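Side-chain contacts in carboxypeptidase A (Helicoverpa armigera, PDB 1JQG), which probably removes C-terminal residues from peptides as a zinc-dependent M14 metallocarboxypeptidase, produced as a proenzyme in the insect midgut: residues I195-I200 / E408-I413; E204-N209 / G416-A421; M259-A264 / R277-E282; Y314-G319 / Y369-A374; R183-L188 / V225-G230. All blocks are in the same frame, centred on the assembly; numbering follows the deposited sequence.

Interaction 1. Residues I195-I200 / E408-I413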
# COMPACT_ATOMS: atom_id res chain seq x y z
N ILE A 195 8.20 -8.80 -10.70
CA ILE A 195 8.96 -8.51 -11.92
C ILE A 195 10.11 -9.51 -12.06
O ILE A 195 10.46 -9.93 -13.18
CB ILE A 195 9.51 -7.07 -11.87
CG1 ILE A 195 8.36 -6.06 -11.94
CG2 ILE A 195 10.48 -6.82 -12.99
CD1 ILE A 195 8.72 -4.60 -11.76
N HIS A 196 10.74 -9.85 -10.91
CA HIS A 196 11.90 -10.72 -10.91
C HIS A 196 11.52 -12.13 -11.35
O HIS A 196 12.22 -12.79 -12.10
CB HIS A 196 12.60 -10.66 -9.56
CG HIS A 196 13.67 -11.68 -9.34
ND1 HIS A 196 13.55 -12.89 -8.67
CD2 HIS A 196 14.95 -11.62 -9.77
CE1 HIS A 196 14.70 -13.52 -8.70
NE2 HIS A 196 15.56 -12.78 -9.36
N LYS A 197 10.41 -12.63 -10.87
CA LYS A 197 9.97 -13.99 -11.25
C LYS A 197 9.29 -14.07 -12.61
O LYS A 197 9.29 -15.12 -13.22
CB LYS A 197 9.00 -14.60 -10.22
CG LYS A 197 9.71 -14.97 -8.90
CD LYS A 197 10.59 -16.17 -9.26
CE LYS A 197 11.44 -16.61 -8.09
NZ LYS A 197 12.12 -17.88 -8.53
N LEU A 198 8.74 -12.96 -13.11
CA LEU A 198 8.14 -12.94 -14.44
C LEU A 198 9.12 -12.61 -15.55
O LEU A 198 8.84 -12.82 -16.72
CB LEU A 198 6.95 -11.97 -14.45
CG LEU A 198 5.77 -12.28 -13.57
CD1 LEU A 198 4.80 -11.11 -13.57
CD2 LEU A 198 5.02 -13.53 -13.99
N VAL A 199 10.25 -12.01 -15.22
CA VAL A 199 11.23 -11.58 -16.22
C VAL A 199 12.60 -12.21 -16.00
O VAL A 199 13.08 -12.75 -16.98
CB VAL A 199 11.37 -10.04 -16.21
CG1 VAL A 199 12.29 -9.49 -17.29
CG2 VAL A 199 10.01 -9.36 -16.33
N ILE A 200 13.24 -12.00 -14.86
CA ILE A 200 14.59 -12.40 -14.58
C ILE A 200 14.75 -13.89 -14.35
O ILE A 200 15.58 -14.55 -15.00
CB ILE A 200 15.18 -11.67 -13.35
CG1 ILE A 200 15.04 -10.15 -13.51
CG2 ILE A 200 16.64 -12.07 -13.12
CD1 ILE A 200 15.75 -9.55 -14.68
N GLU A 408 7.22 -14.27 0.09
CA GLU A 408 5.95 -14.58 0.77
C GLU A 408 4.69 -14.14 0.03
O GLU A 408 3.78 -14.89 -0.25
CB GLU A 408 5.97 -13.82 2.10
CG GLU A 408 4.92 -14.21 3.11
CD GLU A 408 5.11 -13.43 4.40
OE1 GLU A 408 4.15 -12.74 4.76
OE2 GLU A 408 6.21 -13.63 4.95
N THR A 409 4.66 -12.87 -0.42
CA THR A 409 3.55 -12.28 -1.13
C THR A 409 3.35 -12.89 -2.50
O THR A 409 2.23 -13.07 -2.97
CB THR A 409 3.71 -10.75 -1.28
OG1 THR A 409 4.07 -10.19 -0.00
CG2 THR A 409 2.44 -10.06 -1.75
N TRP A 410 4.46 -13.30 -3.14
CA TRP A 410 4.38 -13.80 -4.51
C TRP A 410 3.64 -15.14 -4.53
O TRP A 410 2.98 -15.53 -5.50
CB TRP A 410 5.77 -13.91 -5.13
CG TRP A 410 5.80 -14.48 -6.52
CD1 TRP A 410 6.46 -15.61 -6.96
CD2 TRP A 410 5.16 -13.91 -7.66
NE1 TRP A 410 6.24 -15.77 -8.31
CE2 TRP A 410 5.45 -14.73 -8.77
CE3 TRP A 410 4.35 -12.81 -7.87
CZ2 TRP A 410 4.98 -14.48 -10.05
CZ3 TRP A 410 3.87 -12.52 -9.14
CH2 TRP A 410 4.19 -13.36 -10.19
N GLU A 411 3.76 -15.89 -3.44
CA GLU A 411 3.00 -17.11 -3.23
C GLU A 411 1.50 -16.86 -3.32
O GLU A 411 0.75 -17.70 -3.82
CB GLU A 411 3.36 -17.78 -1.89
CG GLU A 411 4.81 -18.17 -1.73
CD GLU A 411 5.23 -19.11 -2.87
OE1 GLU A 411 4.54 -20.15 -2.87
OE2 GLU A 411 6.15 -18.84 -3.70
N GLY A 412 1.05 -15.75 -2.71
CA GLY A 412 -0.38 -15.42 -2.72
C GLY A 412 -0.84 -14.86 -4.05
O GLY A 412 -1.92 -15.15 -4.55
N ILE A 413 0.02 -14.04 -4.65
CA ILE A 413 -0.28 -13.39 -5.91
C ILE A 413 -0.46 -14.39 -7.05
O ILE A 413 -1.40 -14.25 -7.81
CB ILE A 413 0.80 -12.32 -6.25
CG1 ILE A 413 0.82 -11.25 -5.18
CG2 ILE A 413 0.53 -11.71 -7.63
CD1 ILE A 413 1.74 -10.07 -5.32

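Interaction 2. Residues E204-N209 / G416-A421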
# COMPACT_ATOMS: atom_id res chain seq x y z
N GLU A 204 8.17 -20.51 -13.64
CA GLU A 204 6.81 -20.91 -13.92
C GLU A 204 6.31 -20.29 -15.21
O GLU A 204 5.73 -19.21 -15.15
CB GLU A 204 5.87 -20.55 -12.78
CG GLU A 204 6.11 -21.37 -11.51
CD GLU A 204 5.36 -20.84 -10.30
OE1 GLU A 204 6.04 -20.29 -9.41
OE2 GLU A 204 4.12 -21.04 -10.36
N SER A 205 6.36 -21.04 -16.30
CA SER A 205 6.03 -20.57 -17.63
C SER A 205 4.56 -20.28 -17.84
O SER A 205 4.18 -19.45 -18.67
CB SER A 205 6.50 -21.62 -18.66
OG SER A 205 5.83 -22.84 -18.42
N ASP A 206 3.68 -20.94 -17.07
CA ASP A 206 2.25 -20.72 -17.23
C ASP A 206 1.83 -19.29 -16.90
O ASP A 206 0.94 -18.72 -17.57
CB ASP A 206 1.47 -21.72 -16.39
CG ASP A 206 1.65 -21.56 -14.90
OD1 ASP A 206 2.77 -21.59 -14.36
OD2 ASP A 206 0.57 -21.39 -14.26
N LEU A 207 2.52 -18.67 -15.92
CA LEU A 207 2.18 -17.33 -15.46
C LEU A 207 2.49 -16.23 -16.46
O LEU A 207 1.84 -15.20 -16.45
CB LEU A 207 2.86 -17.00 -14.14
CG LEU A 207 2.51 -17.89 -12.94
CD1 LEU A 207 3.38 -17.53 -11.74
CD2 LEU A 207 1.07 -17.78 -12.50
N ILE A 208 3.48 -16.43 -17.32
CA ILE A 208 3.82 -15.47 -18.34
C ILE A 208 3.18 -15.72 -19.69
O ILE A 208 2.85 -14.75 -20.38
CB ILE A 208 5.35 -15.37 -18.55
CG1 ILE A 208 5.98 -16.75 -18.65
CG2 ILE A 208 5.96 -14.61 -17.39
CD1 ILE A 208 7.36 -16.83 -19.25
N ASN A 209 3.01 -17.00 -20.05
CA ASN A 209 2.39 -17.36 -21.30
C ASN A 209 0.88 -17.10 -21.39
O ASN A 209 0.40 -16.67 -22.44
CB ASN A 209 2.70 -18.85 -21.62
CG ASN A 209 4.09 -19.03 -22.19
OD1 ASN A 209 4.48 -18.25 -23.07
ND2 ASN A 209 4.81 -20.01 -21.71
N GLY A 416 -3.57 -16.31 -6.72
CA GLY A 416 -4.71 -15.45 -7.01
C GLY A 416 -4.88 -15.22 -8.50
O GLY A 416 -6.00 -15.32 -9.03
N ALA A 417 -3.75 -14.94 -9.16
CA ALA A 417 -3.73 -14.68 -10.59
C ALA A 417 -4.28 -15.89 -11.37
O ALA A 417 -5.04 -15.67 -12.30
CB ALA A 417 -2.41 -14.24 -11.19
N ARG A 418 -3.90 -17.09 -10.95
CA ARG A 418 -4.33 -18.29 -11.63
C ARG A 418 -5.79 -18.59 -11.35
O ARG A 418 -6.55 -19.06 -12.23
CB ARG A 418 -3.45 -19.51 -11.23
CG ARG A 418 -2.08 -19.49 -11.90
CD ARG A 418 -1.29 -20.78 -11.74
NE ARG A 418 -0.67 -20.88 -10.45
CZ ARG A 418 0.61 -21.15 -10.24
NH1 ARG A 418 1.38 -21.36 -11.28
NH2 ARG A 418 1.16 -21.23 -9.03
N ALA A 419 -6.19 -18.39 -10.09
CA ALA A 419 -7.59 -18.56 -9.69
C ALA A 419 -8.51 -17.53 -10.33
O ALA A 419 -9.58 -17.86 -10.83
CB ALA A 419 -7.73 -18.47 -8.17
N ALA A 420 -8.04 -16.27 -10.37
CA ALA A 420 -8.83 -15.19 -10.94
C ALA A 420 -8.93 -15.35 -12.46
O ALA A 420 -9.94 -15.06 -13.07
CB ALA A 420 -8.22 -13.85 -10.56
N ALA A 421 -7.86 -15.80 -13.10
CA ALA A 421 -7.78 -16.03 -14.52
C ALA A 421 -8.70 -17.19 -14.89
O ALA A 421 -9.44 -17.13 -15.87
CB ALA A 421 -6.35 -16.35 -14.95
O HOH W 1 3.41 -21.89 -7.56

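Interaction 3. Residues M259-A264 / R277-E282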
# COMPACT_ATOMS: atom_id res chain seq x y z
N MET A 259 -15.02 5.78 -6.77
CA MET A 259 -16.02 4.93 -6.13
C MET A 259 -16.46 5.51 -4.80
O MET A 259 -15.78 5.43 -3.77
CB MET A 259 -15.42 3.54 -5.95
CG MET A 259 -16.40 2.42 -6.15
SD MET A 259 -17.55 2.13 -4.82
CE MET A 259 -19.03 1.73 -5.73
N ASN A 260 -17.58 6.19 -4.80
CA ASN A 260 -18.18 6.81 -3.62
C ASN A 260 -17.30 7.88 -2.97
O ASN A 260 -17.16 8.04 -1.74
CB ASN A 260 -18.61 5.78 -2.59
CG ASN A 260 -19.74 4.89 -3.08
OD1 ASN A 260 -19.62 3.66 -3.14
ND2 ASN A 260 -20.87 5.49 -3.45
N TRP A 261 -16.66 8.70 -3.81
CA TRP A 261 -15.71 9.69 -3.33
C TRP A 261 -16.33 10.65 -2.33
O TRP A 261 -17.45 11.08 -2.53
CB TRP A 261 -15.12 10.45 -4.53
CG TRP A 261 -14.14 11.52 -4.13
CD1 TRP A 261 -12.80 11.38 -3.94
CD2 TRP A 261 -14.44 12.89 -3.86
NE1 TRP A 261 -12.24 12.58 -3.59
CE2 TRP A 261 -13.24 13.52 -3.53
CE3 TRP A 261 -15.63 13.64 -3.88
CZ2 TRP A 261 -13.19 14.89 -3.22
CZ3 TRP A 261 -15.55 15.00 -3.59
CH2 TRP A 261 -14.33 15.62 -3.24
N GLY A 262 -15.56 11.06 -1.32
CA GLY A 262 -15.98 12.05 -0.36
C GLY A 262 -16.96 11.63 0.71
O GLY A 262 -17.33 12.48 1.55
N THR A 263 -17.38 10.36 0.73
CA THR A 263 -18.42 9.92 1.67
C THR A 263 -17.80 9.47 2.98
O THR A 263 -18.43 9.55 4.03
CB THR A 263 -19.29 8.80 1.09
OG1 THR A 263 -18.43 7.70 0.76
CG2 THR A 263 -20.08 9.32 -0.09
N ALA A 264 -16.55 9.00 2.92
CA ALA A 264 -15.90 8.52 4.15
C ALA A 264 -14.44 8.95 4.21
O ALA A 264 -13.54 8.13 4.40
CB ALA A 264 -16.07 7.02 4.27
N ARG A 277 -9.97 18.03 -3.97
CA ARG A 277 -10.99 18.88 -4.56
C ARG A 277 -12.17 18.04 -5.06
O ARG A 277 -13.32 18.44 -4.85
CB ARG A 277 -10.43 19.67 -5.75
CG ARG A 277 -9.47 20.78 -5.39
CD ARG A 277 -8.84 21.35 -6.65
NE ARG A 277 -7.84 22.37 -6.33
CZ ARG A 277 -6.53 22.17 -6.45
NH1 ARG A 277 -6.16 20.98 -6.89
NH2 ARG A 277 -5.64 23.11 -6.17
N SER A 278 -11.87 16.97 -5.76
CA SER A 278 -12.83 16.08 -6.37
C SER A 278 -12.17 14.73 -6.67
O SER A 278 -11.02 14.49 -6.30
CB SER A 278 -13.37 16.62 -7.71
OG SER A 278 -12.25 16.65 -8.59
N ALA A 279 -12.96 13.80 -7.23
CA ALA A 279 -12.45 12.49 -7.59
C ALA A 279 -11.44 12.62 -8.72
O ALA A 279 -11.72 13.32 -9.70
CB ALA A 279 -13.64 11.62 -8.00
N PHE A 280 -10.29 12.00 -8.58
CA PHE A 280 -9.22 12.07 -9.55
C PHE A 280 -8.76 13.50 -9.81
O PHE A 280 -8.33 13.90 -10.90
CB PHE A 280 -9.64 11.41 -10.86
CG PHE A 280 -10.01 9.95 -10.72
CD1 PHE A 280 -11.33 9.56 -10.82
CD2 PHE A 280 -9.05 9.00 -10.47
CE1 PHE A 280 -11.68 8.23 -10.68
CE2 PHE A 280 -9.41 7.67 -10.35
CZ PHE A 280 -10.72 7.27 -10.44
N SER A 281 -8.66 14.30 -8.75
CA SER A 281 -8.10 15.63 -8.82
C SER A 281 -6.58 15.63 -8.88
O SER A 281 -5.93 16.54 -9.37
CB SER A 281 -8.58 16.44 -7.61
OG SER A 281 -8.06 15.93 -6.41
N GLU A 282 -5.97 14.55 -8.38
CA GLU A 282 -4.52 14.42 -8.40
C GLU A 282 -4.07 13.66 -9.64
O GLU A 282 -4.81 12.77 -10.09
CB GLU A 282 -4.05 13.72 -7.11
CG GLU A 282 -4.53 14.37 -5.85
CD GLU A 282 -4.39 15.89 -5.86
OE1 GLU A 282 -3.26 16.33 -6.10
OE2 GLU A 282 -5.48 16.51 -5.62

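Interaction 4. Residues Y314-G319 / Y369-A374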
# COMPACT_ATOMS: atom_id res chain seq x y z
N TYR A 314 -11.42 -6.59 0.59
CA TYR A 314 -12.22 -6.36 -0.62
C TYR A 314 -13.56 -5.79 -0.22
O TYR A 314 -13.79 -5.45 0.95
CB TYR A 314 -12.47 -7.71 -1.34
CG TYR A 314 -13.26 -8.71 -0.47
CD1 TYR A 314 -14.66 -8.62 -0.38
CD2 TYR A 314 -12.60 -9.73 0.24
CE1 TYR A 314 -15.38 -9.52 0.42
CE2 TYR A 314 -13.32 -10.63 1.04
CZ TYR A 314 -14.71 -10.52 1.14
OH TYR A 314 -15.42 -11.38 1.93
N GLY A 315 -14.41 -5.68 -1.18
CA GLY A 315 -15.78 -5.24 -0.94
C GLY A 315 -16.09 -4.02 -1.67
O GLY A 315 -16.21 -4.06 -2.89
N TYR A 316 -16.19 -3.08 -0.83
CA TYR A 316 -16.43 -1.69 -1.09
C TYR A 316 -16.34 -1.09 0.34
O TYR A 316 -17.01 -1.49 1.26
CB TYR A 316 -17.78 -1.50 -1.79
CG TYR A 316 -17.74 -1.81 -3.32
CD1 TYR A 316 -16.64 -1.42 -4.13
CD2 TYR A 316 -18.81 -2.48 -3.91
CE1 TYR A 316 -16.63 -1.71 -5.51
CE2 TYR A 316 -18.80 -2.77 -5.29
CZ TYR A 316 -17.72 -2.39 -6.08
OH TYR A 316 -17.73 -2.68 -7.42
N GLY A 317 -15.48 -0.14 0.54
CA GLY A 317 -15.25 0.48 1.90
C GLY A 317 -16.56 0.79 2.67
O GLY A 317 -16.54 1.11 3.89
N ASN A 318 -17.73 0.97 2.13
CA ASN A 318 -18.96 1.46 2.73
C ASN A 318 -19.74 0.37 3.44
O ASN A 318 -20.70 0.62 4.17
CB ASN A 318 -19.88 2.11 1.68
CG ASN A 318 -20.31 1.15 0.61
OD1 ASN A 318 -19.73 0.06 0.51
ND2 ASN A 318 -21.29 1.57 -0.16
N GLY A 319 -19.37 -0.86 3.28
CA GLY A 319 -19.99 -2.00 3.92
C GLY A 319 -20.81 -2.86 2.97
O GLY A 319 -20.99 -4.01 3.34
N TYR A 369 -12.61 1.16 -6.89
CA TYR A 369 -12.87 1.76 -8.17
C TYR A 369 -12.60 0.76 -9.31
O TYR A 369 -13.46 0.64 -10.19
CB TYR A 369 -12.07 3.06 -8.38
CG TYR A 369 -12.19 3.61 -9.80
CD1 TYR A 369 -13.24 4.45 -10.17
CD2 TYR A 369 -11.27 3.32 -10.80
CE1 TYR A 369 -13.38 4.96 -11.43
CE2 TYR A 369 -11.36 3.80 -12.08
CZ TYR A 369 -12.43 4.63 -12.38
OH TYR A 369 -12.52 5.12 -13.66
N ALA A 370 -11.50 0.06 -9.22
CA ALA A 370 -11.10 -0.95 -10.17
C ALA A 370 -12.13 -2.07 -10.30
O ALA A 370 -12.41 -2.49 -11.42
CB ALA A 370 -9.81 -1.64 -9.68
N MET A 371 -12.70 -2.45 -9.17
CA MET A 371 -13.82 -3.38 -9.09
C MET A 371 -15.07 -2.86 -9.80
O MET A 371 -15.76 -3.61 -10.47
CB MET A 371 -14.15 -3.68 -7.63
CG MET A 371 -15.37 -4.58 -7.47
SD MET A 371 -14.95 -6.13 -6.66
CE MET A 371 -16.10 -7.13 -7.65
N GLN A 372 -15.33 -1.57 -9.68
CA GLN A 372 -16.50 -0.94 -10.26
C GLN A 372 -16.36 -0.70 -11.76
O GLN A 372 -17.31 -0.72 -12.56
CB GLN A 372 -16.76 0.40 -9.57
CG GLN A 372 -17.86 1.24 -10.16
CD GLN A 372 -17.87 2.68 -9.70
OE1 GLN A 372 -16.93 3.45 -9.92
NE2 GLN A 372 -18.94 3.12 -9.04
N ALA A 373 -15.14 -0.41 -12.21
CA ALA A 373 -14.95 -0.16 -13.65
C ALA A 373 -14.24 -1.25 -14.44
O ALA A 373 -14.19 -1.02 -15.65
CB ALA A 373 -14.23 1.17 -13.79
N ALA A 374 -13.78 -2.36 -13.84
CA ALA A 374 -12.97 -3.31 -14.60
C ALA A 374 -12.93 -4.70 -14.01
O ALA A 374 -13.55 -5.59 -14.55
CB ALA A 374 -11.53 -2.79 -14.78

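Interaction 5. Residues R183-L188 / V225-G230. With ZN (zinc ion), chain B.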
# COMPACT_ATOMS: atom_id res chain seq x y z
N ARG A 183 4.88 5.99 2.57
CA ARG A 183 5.59 5.56 3.77
C ARG A 183 5.59 4.04 3.94
O ARG A 183 6.32 3.49 4.78
CB ARG A 183 5.03 6.13 5.05
CG ARG A 183 3.60 5.79 5.39
CD ARG A 183 3.10 6.58 6.59
NE ARG A 183 1.82 6.07 7.10
CZ ARG A 183 1.13 6.70 8.04
NH1 ARG A 183 1.59 7.81 8.59
NH2 ARG A 183 0.01 6.24 8.53
N GLU A 184 4.76 3.36 3.14
CA GLU A 184 4.73 1.90 3.21
C GLU A 184 5.80 1.25 2.34
O GLU A 184 5.49 0.69 1.28
CB GLU A 184 3.34 1.41 2.81
CG GLU A 184 2.26 2.04 3.62
CD GLU A 184 0.89 1.77 3.04
OE1 GLU A 184 0.05 2.29 3.83
OE2 GLU A 184 0.81 1.17 1.99
N TRP A 185 7.06 1.36 2.77
CA TRP A 185 8.22 0.96 2.02
C TRP A 185 8.32 -0.50 1.70
O TRP A 185 8.72 -0.92 0.63
CB TRP A 185 9.52 1.38 2.73
CG TRP A 185 9.79 2.85 2.67
CD1 TRP A 185 8.97 3.84 2.20
CD2 TRP A 185 10.99 3.51 3.10
NE1 TRP A 185 9.59 5.07 2.33
CE2 TRP A 185 10.82 4.90 2.88
CE3 TRP A 185 12.20 3.06 3.67
CZ2 TRP A 185 11.81 5.81 3.20
CZ3 TRP A 185 13.18 3.99 3.97
CH2 TRP A 185 12.98 5.35 3.74
N VAL A 186 7.81 -1.35 2.58
CA VAL A 186 7.81 -2.79 2.38
C VAL A 186 6.94 -3.25 1.20
O VAL A 186 7.03 -4.41 0.81
CB VAL A 186 7.42 -3.50 3.70
CG1 VAL A 186 5.94 -3.45 4.05
CG2 VAL A 186 7.91 -4.95 3.66
N THR A 187 6.14 -2.36 0.59
CA THR A 187 5.30 -2.72 -0.53
C THR A 187 6.08 -2.83 -1.84
O THR A 187 5.64 -3.61 -2.75
CB THR A 187 4.12 -1.77 -0.73
OG1 THR A 187 4.56 -0.45 -1.04
CG2 THR A 187 3.26 -1.78 0.52
N LEU A 188 7.16 -2.08 -1.98
CA LEU A 188 7.97 -2.04 -3.18
C LEU A 188 8.69 -3.34 -3.46
O LEU A 188 8.55 -3.99 -4.52
CB LEU A 188 8.97 -0.87 -3.16
CG LEU A 188 9.85 -0.72 -4.42
CD1 LEU A 188 9.07 -0.48 -5.72
CD2 LEU A 188 10.87 0.40 -4.32
N VAL A 225 9.88 10.13 -2.46
CA VAL A 225 11.19 10.82 -2.46
C VAL A 225 11.27 11.65 -1.19
O VAL A 225 12.30 11.76 -0.55
CB VAL A 225 11.38 11.66 -3.73
CG1 VAL A 225 12.50 12.71 -3.71
CG2 VAL A 225 11.62 10.77 -4.95
N HIS A 226 10.13 12.19 -0.77
CA HIS A 226 10.02 13.03 0.40
C HIS A 226 10.27 12.21 1.66
O HIS A 226 10.86 12.70 2.63
CB HIS A 226 8.64 13.69 0.44
CG HIS A 226 8.47 14.71 1.54
ND1 HIS A 226 7.52 14.60 2.55
CD2 HIS A 226 9.14 15.87 1.77
CE1 HIS A 226 7.60 15.66 3.34
NE2 HIS A 226 8.61 16.42 2.92
N THR A 227 9.81 10.97 1.68
CA THR A 227 10.02 10.08 2.82
C THR A 227 11.47 9.63 2.95
O THR A 227 11.87 9.22 4.04
CB THR A 227 9.11 8.84 2.73
OG1 THR A 227 9.40 8.14 1.52
CG2 THR A 227 7.63 9.19 2.73
N PHE A 228 12.23 9.64 1.84
CA PHE A 228 13.62 9.27 1.82
C PHE A 228 14.56 10.31 2.45
O PHE A 228 15.59 9.96 3.03
CB PHE A 228 14.12 9.02 0.39
CG PHE A 228 14.28 7.55 0.08
CD1 PHE A 228 15.53 7.06 -0.26
CD2 PHE A 228 13.19 6.67 0.15
CE1 PHE A 228 15.70 5.73 -0.57
CE2 PHE A 228 13.40 5.35 -0.11
CZ PHE A 228 14.63 4.88 -0.48
N GLY A 229 14.21 11.58 2.38
CA GLY A 229 14.98 12.62 2.99
C GLY A 229 14.10 13.70 3.59
O GLY A 229 13.87 14.75 3.01
N GLY A 230 13.53 13.40 4.75
CA GLY A 230 12.59 14.32 5.37
C GLY A 230 11.54 13.58 6.21
O GLY A 230 11.82 12.79 7.14
ZN ZN B . -1.96 2.40 2.83
O HOH W 2 -3.73 1.82 4.41

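Interaction 1. Residues I195-I200 / E408-I413
K197 and L198 of helix 187-200 meet the indole of W410 from helix 402-421. The contact is helix-helix packing in the alpha/beta fold of the zinc carboxypeptidase domain. K197 and W410 are the closest pair along the backbones, with CA atoms 8.8 Å apart. The side chain of K197 starts at the indole and then leaves it. Its CB lies 3.6 Å from W410 NE1, close to the junction with the six-membered ring. K197 CG is also 3.6 Å from W410 NE1 and lies nearer CD1, while CB lies nearer CE2. The chain bends at this point (chi2 -70°), and the rest runs away from the ring. The tip, NZ, makes a salt bridge with D201. The lysine thus packs by its aliphatic root while its charge is paired within its own part of the chain. W410 reaches across because its CG stands anti to the backbone N (chi1 177°). The far end of the indole touches the isobutyl group of L198. Next to this pair, L207 of helix 206-209 packs on both L198 and W410. At the outer corner of the indole, W410 CH2 lies 3.9 Å from both L198 CG and L198 CD2.

Interaction 2. Residues E204-N209 / G416-A421
L207 and R418 are the nearest pair along the backbones, with CA atoms 7.6 Å apart, where the short helix 206-209 and the residues before it meet the last turns of helix 402-421. The motif is a salt-bridge network. One arginine, R418, serves two carboxylates, E204 and D206. The R418 chain bends at chi3 (-79°), which carries the guanidinium to the acids. NH1 is the shared donor. It bonds to E204 OE2 at 2.9 Å and meets that oxygen nearly along its C-O axis. The same R418 NH1 gives a nearly straight bond of 3.1 Å to D206 OD2, which accepts with its syn lone pair. The D206 carboxylate is almost coplanar with the guanidinium, the planes being 9° apart. The E204 carboxylate is turned more, by 32°. NH2 of R418 adds a weak bond to E204 OE2. It also donates to a water at 2.8 Å (R418 NH2 to water 1 O), and this water donates in turn to E204 OE2. The second oxygen of E204, OE1, makes a salt bridge with K414, one turn earlier on the long helix. E204 is thus held between two basic residues, which would probably favour its charged form. The acids lie at the edge of the guanidinium. L207 covers one of its faces with CD2, and L207 CD2 is 3.6 Å from R418 CG.

Interaction 3. Residues M259-A264 / R277-E282
W261 and A279 bring two loop segments together, with CA atoms 6.1 Å apart. Neither segment forms a regular helix or strand. Each contains a type II turn, N260 to T263 and S278 to S281. Both belong to the long loop between helix 221-228 and helix 283-294, and W261 closes part of this loop on itself. The indole of W261 carries the contact. Its CG is anti to the backbone N (chi1 179°), and one face of the ring lies over the backbone of S278 and A279. S278 CA sits 3.7 Å from the centroid of the six-membered ring of W261, a CH-pi contact 25° off the ring normal. A279 CB makes a second CH-pi contact, 4.3 Å from the centroid of the five-membered ring of W261. Between them, A279 N stands over the middle of the indole. R277 O approaches obliquely, 3.4 Å from W261 CH2. On the other segment, E282 holds the N-cap position of helix 283-294. The two segments are therefore joined by packing and CH-pi contacts, while the indole N-H is satisfied separately by H275 O.

Interaction 4. Residues Y314-G319 / Y369-A374
Y316 O accepts from G319 N at 3.2 Å, the sound polar bond beside this contact, and closes a type I turn; across the contact, Y316 OH is surrounded by M371 and Q372 of helix 366-373 through packing alone. Y316 OH lies 3.5 Å from Q372 N, near the plane of the Y316 ring, but the angle is too poor for a hydrogen bond. Q372 CB is 3.9 Å from the same Y316 OH. M371 carries the apolar part. Its side chain crosses the tyrosine at about a right angle. M371 CG lies 3.5 Å from Y316 CZ, and M371 CB is 3.8 Å from Y316 CE1. The M371 chain bends at chi2 and chi3. M371 SD is 5.3 Å from the centroid of the Y316 ring and 33° off its normal. This is an oblique Met-aromatic contact. Inside the turn, G317 N bonds to D368 OD1, a second tie to helix 366-373. At the tyrosine itself, the loop after strand 311-314 is therefore held to the helix by apolar and sulfur-aromatic packing, while the nearby hydrogen bond runs from the backbone N of G317 to the carboxylate of D368.

Interaction 5. Residues R183-L188 / V225-G230
The HXXE zinc motif of M14 carboxypeptidases, here H181 to E184, runs directly into W185, which packs on T227 and F228 of helix 221-228. W185 NE1 donates to T227 OG1 at 3.2 Å, with an N-H...O angle of 152°. The hydroxyl lies almost in the indole plane. T227 holds OG1 between its backbone N and carbonyl carbon (chi1 59°), and the same oxygen also bonds to Y224 O. F228 comes over one face of W185, toward the rim. The rings are oblique, their planes 39° apart, and W185 CZ2 lies 3.5 Å from F228 CD2. One residue earlier, E184 turns the other way and binds the zinc ion, with OE1 2.2 Å from the metal. H181, H306 and a water complete the observed ligands, and S307 N holds E184 OE2; the water oxygen is 2.4 Å from the zinc ion. The peptide oxygen of E184 is fixed as well. It accepts from T187 N and from T187 OG1, the latter at 2.7 Å. R183 forms a salt bridge with D50 of the activation peptide, which places part of that peptide near the zinc site. The metal ligand and the aromatic anchor thus lie side by side on one turn, E184 to T187, as part of the His-Glu-His zinc site of the M14 family.

How the interactions relate
Interactions 1 and 5 are buried, interactions 2 and 4 partly so, and interaction 3 lies at the surface. Interactions 1 and 2 both use helix 402-421 and touch through L198, L207 and W410. Their chemistry changes along that helix, from apolar packing in the first to a charged network in the second. Interaction 5 lies at the start of helix 187-200, whose other end belongs to interaction 1; their centres are about 21 Å apart. Interaction 5 holds a zinc ligand, and it pairs its buried indole N-H with a hydroxyl, unlike the apolar interaction 1. Interactions 3 and 4 touch through M259 with Y316 and Q372, and through F280 with Y369. Both rely on an aromatic side chain packed against another segment.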